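Local coordinates for protein putative N-acetylmuramoyl-L-alanine amidase,autolysin cwp6 (PDB 5J72) that probably hydrolyses the amide bond between N-acetylmuramic acid and L-alanine in peptidoglycan, and carries cell-wall-binding modules that anchor it to the cell surface, at residues 397-405 and 486-494. Numbering follows the deposited sequence.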
loop_
_atom_site.group_PDB
_atom_site.type_symbol
_atom_site.label_atom_id
_atom_site.label_comp_id
_atom_site.label_asym_id
_atom_site.label_seq_id
_atom_site.Cartn_x
_atom_site.Cartn_y
_atom_site.Cartn_z
ATOM N N THR A 397 5.913 5.194 12.899
ATOM C CA THR A 397 7.259 4.969 13.435
ATOM C C THR A 397 7.999 3.761 12.925
ATOM O O THR A 397 9.140 3.591 13.325
ATOM C CB THR A 397 7.179 4.926 14.992
ATOM O OG1 THR A 397 6.450 3.740 15.334
ATOM C CG2 THR A 397 6.442 6.149 15.600
ATOM N N TYR A 398 7.435 2.901 12.058
ATOM C CA TYR A 398 8.247 1.820 11.522
ATOM C C TYR A 398 7.733 1.296 10.203
ATOM O O TYR A 398 6.553 1.486 9.891
ATOM C CB TYR A 398 8.329 0.603 12.527
ATOM C CG TYR A 398 6.994 -0.061 12.825
ATOM C CD1 TYR A 398 6.124 0.475 13.767
ATOM C CD2 TYR A 398 6.624 -1.248 12.195
ATOM C CE1 TYR A 398 4.918 -0.147 14.081
ATOM C CE2 TYR A 398 5.419 -1.883 12.507
ATOM C CZ TYR A 398 4.574 -1.322 13.449
ATOM O OH TYR A 398 3.377 -1.906 13.755
ATOM N N VAL A 399 8.578 0.678 9.431
ATOM C CA VAL A 399 8.149 0.063 8.201
ATOM C C VAL A 399 7.608 -1.307 8.599
ATOM O O VAL A 399 8.339 -2.115 9.198
ATOM C CB VAL A 399 9.294 -0.099 7.204
ATOM C CG1 VAL A 399 8.809 -0.861 5.938
ATOM C CG2 VAL A 399 9.860 1.274 6.831
ATOM N N SER A 400 6.361 -1.584 8.313
ATOM C CA SER A 400 5.858 -2.904 8.612
ATOM C C SER A 400 6.681 -4.035 7.971
ATOM O O SER A 400 7.124 -4.003 6.818
ATOM C CB SER A 400 4.395 -3.020 8.152
ATOM O OG SER A 400 3.977 -4.374 8.208
ATOM N N ALA A 401 6.899 -5.127 8.758
ATOM C CA ALA A 401 7.656 -6.276 8.245
ATOM C C ALA A 401 7.009 -6.937 7.063
ATOM O O ALA A 401 7.668 -7.549 6.228
ATOM C CB ALA A 401 7.802 -7.334 9.394
ATOM N N TYR A 402 5.684 -6.803 6.935
ATOM C CA TYR A 402 5.007 -7.466 5.794
ATOM C C TYR A 402 5.399 -6.800 4.442
ATOM O O TYR A 402 5.216 -7.423 3.396
ATOM C CB TYR A 402 3.487 -7.355 5.986
ATOM C CG TYR A 402 3.019 -8.173 7.174
ATOM C CD1 TYR A 402 3.053 -9.563 7.146
ATOM C CD2 TYR A 402 2.562 -7.559 8.319
ATOM C CE1 TYR A 402 2.636 -10.324 8.245
ATOM C CE2 TYR A 402 2.160 -8.301 9.432
ATOM C CZ TYR A 402 2.204 -9.680 9.387
ATOM O OH TYR A 402 1.824 -10.392 10.521
ATOM N N HIS A 403 5.931 -5.574 4.489
ATOM C CA HIS A 403 6.371 -4.875 3.251
ATOM C C HIS A 403 7.769 -5.264 2.829
ATOM O O HIS A 403 8.188 -4.923 1.731
ATOM C CB HIS A 403 6.371 -3.330 3.468
ATOM C CG HIS A 403 5.000 -2.789 3.694
ATOM N ND1 HIS A 403 3.911 -3.223 2.943
ATOM C CD2 HIS A 403 4.521 -1.918 4.607
ATOM C CE1 HIS A 403 2.823 -2.615 3.413
ATOM N NE2 HIS A 403 3.163 -1.818 4.411
ATOM N N SER A 404 8.500 -6.047 3.670
ATOM C CA SER A 404 9.907 -6.287 3.338
ATOM C C SER A 404 10.171 -6.827 2.003
ATOM O O SER A 404 11.064 -6.330 1.314
ATOM C CB SER A 404 10.541 -7.253 4.351
ATOM O OG SER A 404 10.420 -6.688 5.631
ATOM N N THR A 405 9.472 -7.858 1.607
ATOM C CA THR A 405 9.735 -8.458 0.300
ATOM C C THR A 405 9.429 -7.544 -0.906
ATOM O O THR A 405 10.225 -7.440 -1.841
ATOM C CB THR A 405 8.907 -9.737 0.164
ATOM O OG1 THR A 405 9.070 -10.498 1.373
ATOM C CG2 THR A 405 9.323 -10.578 -0.996
ATOM N N LEU A 486 7.060 -13.002 11.160
ATOM C CA LEU A 486 6.703 -11.646 10.660
ATOM C C LEU A 486 5.902 -10.942 11.790
ATOM O O LEU A 486 6.088 -9.746 12.015
ATOM C CB LEU A 486 5.801 -11.768 9.365
ATOM C CG LEU A 486 6.737 -12.162 8.134
ATOM C CD1 LEU A 486 5.848 -12.740 6.957
ATOM C CD2 LEU A 486 7.567 -10.926 7.636
ATOM N N ALA A 487 5.024 -11.690 12.434
ATOM C CA ALA A 487 4.188 -11.076 13.505
ATOM C C ALA A 487 5.058 -10.689 14.711
ATOM O O ALA A 487 4.822 -9.657 15.338
ATOM C CB ALA A 487 3.100 -12.051 13.894
ATOM N N THR A 488 6.063 -11.524 15.066
ATOM C CA THR A 488 6.975 -11.155 16.139
ATOM C C THR A 488 7.733 -9.891 15.785
ATOM O O THR A 488 7.945 -8.990 16.614
ATOM C CB THR A 488 8.034 -12.299 16.334
ATOM O OG1 THR A 488 7.323 -13.485 16.649
ATOM C CG2 THR A 488 9.088 -11.933 17.454
ATOM N N THR A 489 8.222 -9.827 14.520
ATOM C CA THR A 489 8.969 -8.647 14.105
ATOM C C THR A 489 8.077 -7.394 14.195
ATOM O O THR A 489 8.510 -6.329 14.667
ATOM C CB THR A 489 9.468 -8.865 12.611
ATOM O OG1 THR A 489 10.380 -9.967 12.656
ATOM C CG2 THR A 489 10.236 -7.672 12.075
ATOM N N GLU A 490 6.866 -7.540 13.731
ATOM C CA GLU A 490 5.926 -6.407 13.699
ATOM C C GLU A 490 5.704 -5.884 15.177
ATOM O O GLU A 490 5.722 -4.691 15.417
ATOM C CB GLU A 490 4.583 -6.897 13.171
ATOM C CG GLU A 490 3.726 -5.697 12.837
ATOM C CD GLU A 490 4.134 -5.117 11.447
ATOM O OE1 GLU A 490 5.289 -5.297 11.010
ATOM O OE2 GLU A 490 3.285 -4.505 10.810
ATOM N N TYR A 491 5.527 -6.818 16.131
ATOM C CA TYR A 491 5.328 -6.377 17.529
ATOM C C TYR A 491 6.550 -5.685 18.024
ATOM O O TYR A 491 6.456 -4.579 18.583
ATOM C CB TYR A 491 4.996 -7.564 18.422
ATOM C CG TYR A 491 4.880 -7.087 19.864
ATOM C CD1 TYR A 491 3.706 -6.509 20.329
ATOM C CD2 TYR A 491 5.978 -7.127 20.719
ATOM C CE1 TYR A 491 3.631 -5.966 21.608
ATOM C CE2 TYR A 491 5.912 -6.601 22.014
ATOM C CZ TYR A 491 4.738 -6.018 22.448
ATOM O OH TYR A 491 4.682 -5.488 23.720
ATOM N N LEU A 492 7.741 -6.268 17.816
ATOM C CA LEU A 492 8.951 -5.614 18.327
ATOM C C LEU A 492 9.165 -4.227 17.735
ATOM O O LEU A 492 9.567 -3.285 18.445
ATOM C CB LEU A 492 10.184 -6.499 18.016
ATOM C CG LEU A 492 10.164 -7.809 18.856
ATOM C CD1 LEU A 492 11.255 -8.788 18.385
ATOM C CD2 LEU A 492 10.455 -7.425 20.354
ATOM N N ARG A 493 8.930 -4.091 16.420
ATOM C CA ARG A 493 9.145 -2.782 15.809
ATOM C C ARG A 493 8.159 -1.763 16.344
ATOM O O ARG A 493 8.534 -0.596 16.464
ATOM C CB ARG A 493 8.980 -2.854 14.274
ATOM C CG ARG A 493 10.076 -3.668 13.664
ATOM C CD ARG A 493 10.108 -3.504 12.133
ATOM N NE ARG A 493 11.320 -4.164 11.641
ATOM C CZ ARG A 493 11.480 -4.575 10.389
ATOM N NH1 ARG A 493 10.512 -4.390 9.488
ATOM N NH2 ARG A 493 12.606 -5.166 10.022
ATOM N N SER A 494 6.936 -2.165 16.601
ATOM C CA SER A 494 5.934 -1.235 17.110
ATOM C C SER A 494 6.319 -0.738 18.540
ATOM O O SER A 494 5.762 0.267 18.995
ATOM C CB SER A 494 4.578 -1.904 17.149
ATOM O OG SER A 494 4.476 -2.731 18.295
HETATM O O HOH W 1 8.046 2.196 16.899
HETATM O O HOH W 2 9.900 -4.121 6.291
HETATM O O HOH W 3 12.026 -6.339 7.590
#
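The Y398 ring turns one face to the helix backbone at R493 and S494, whose C and N lie near its rim, while the E490 carboxylate meets its edge, the two planes perpendicular. A flat aromatic suits this place, for it can lie against the helix backbone there, Y398 CE1 coming to 3.4 Å from S494 CA. On the guanidinium of R493, T489 CG2 sits over the centre of one face, and water 3, bound by NH2, lies at the edge. R493 NH1 donates to V399 O at 3.2 Å, a somewhat bent bond (141°), and R493 NH2 to V499 O, so R493 links the loop to strand 498-501 of its own domain.

E490 is the polar centre. Bent at chi2 (80°), it brings both oxygens to the loop: E490 OE1 accepts from A401 N at 2.8 Å through its syn lone pair, and E490 OE2 from S400 OG at 2.7 Å. This buried carboxylate is thus gripped by two donors, and S400 OG in turn accepts from Y402 N, an ST turn. Small A401 lets the backbones approach, its CB 3.6 Å from T489 CG2; L486 CB packs obliquely on the Y402 ring, whose OH is hydrogen-bonded to K623 NZ.

The contact joins a CWB2 module to the amidase domain: segment 397-405, a loop that runs into helix 404-409, docks on helix 477-494, with helix 346-357 touching S400 and E490, and strand 498-501 and helix 619-637 packing against the amidase helix.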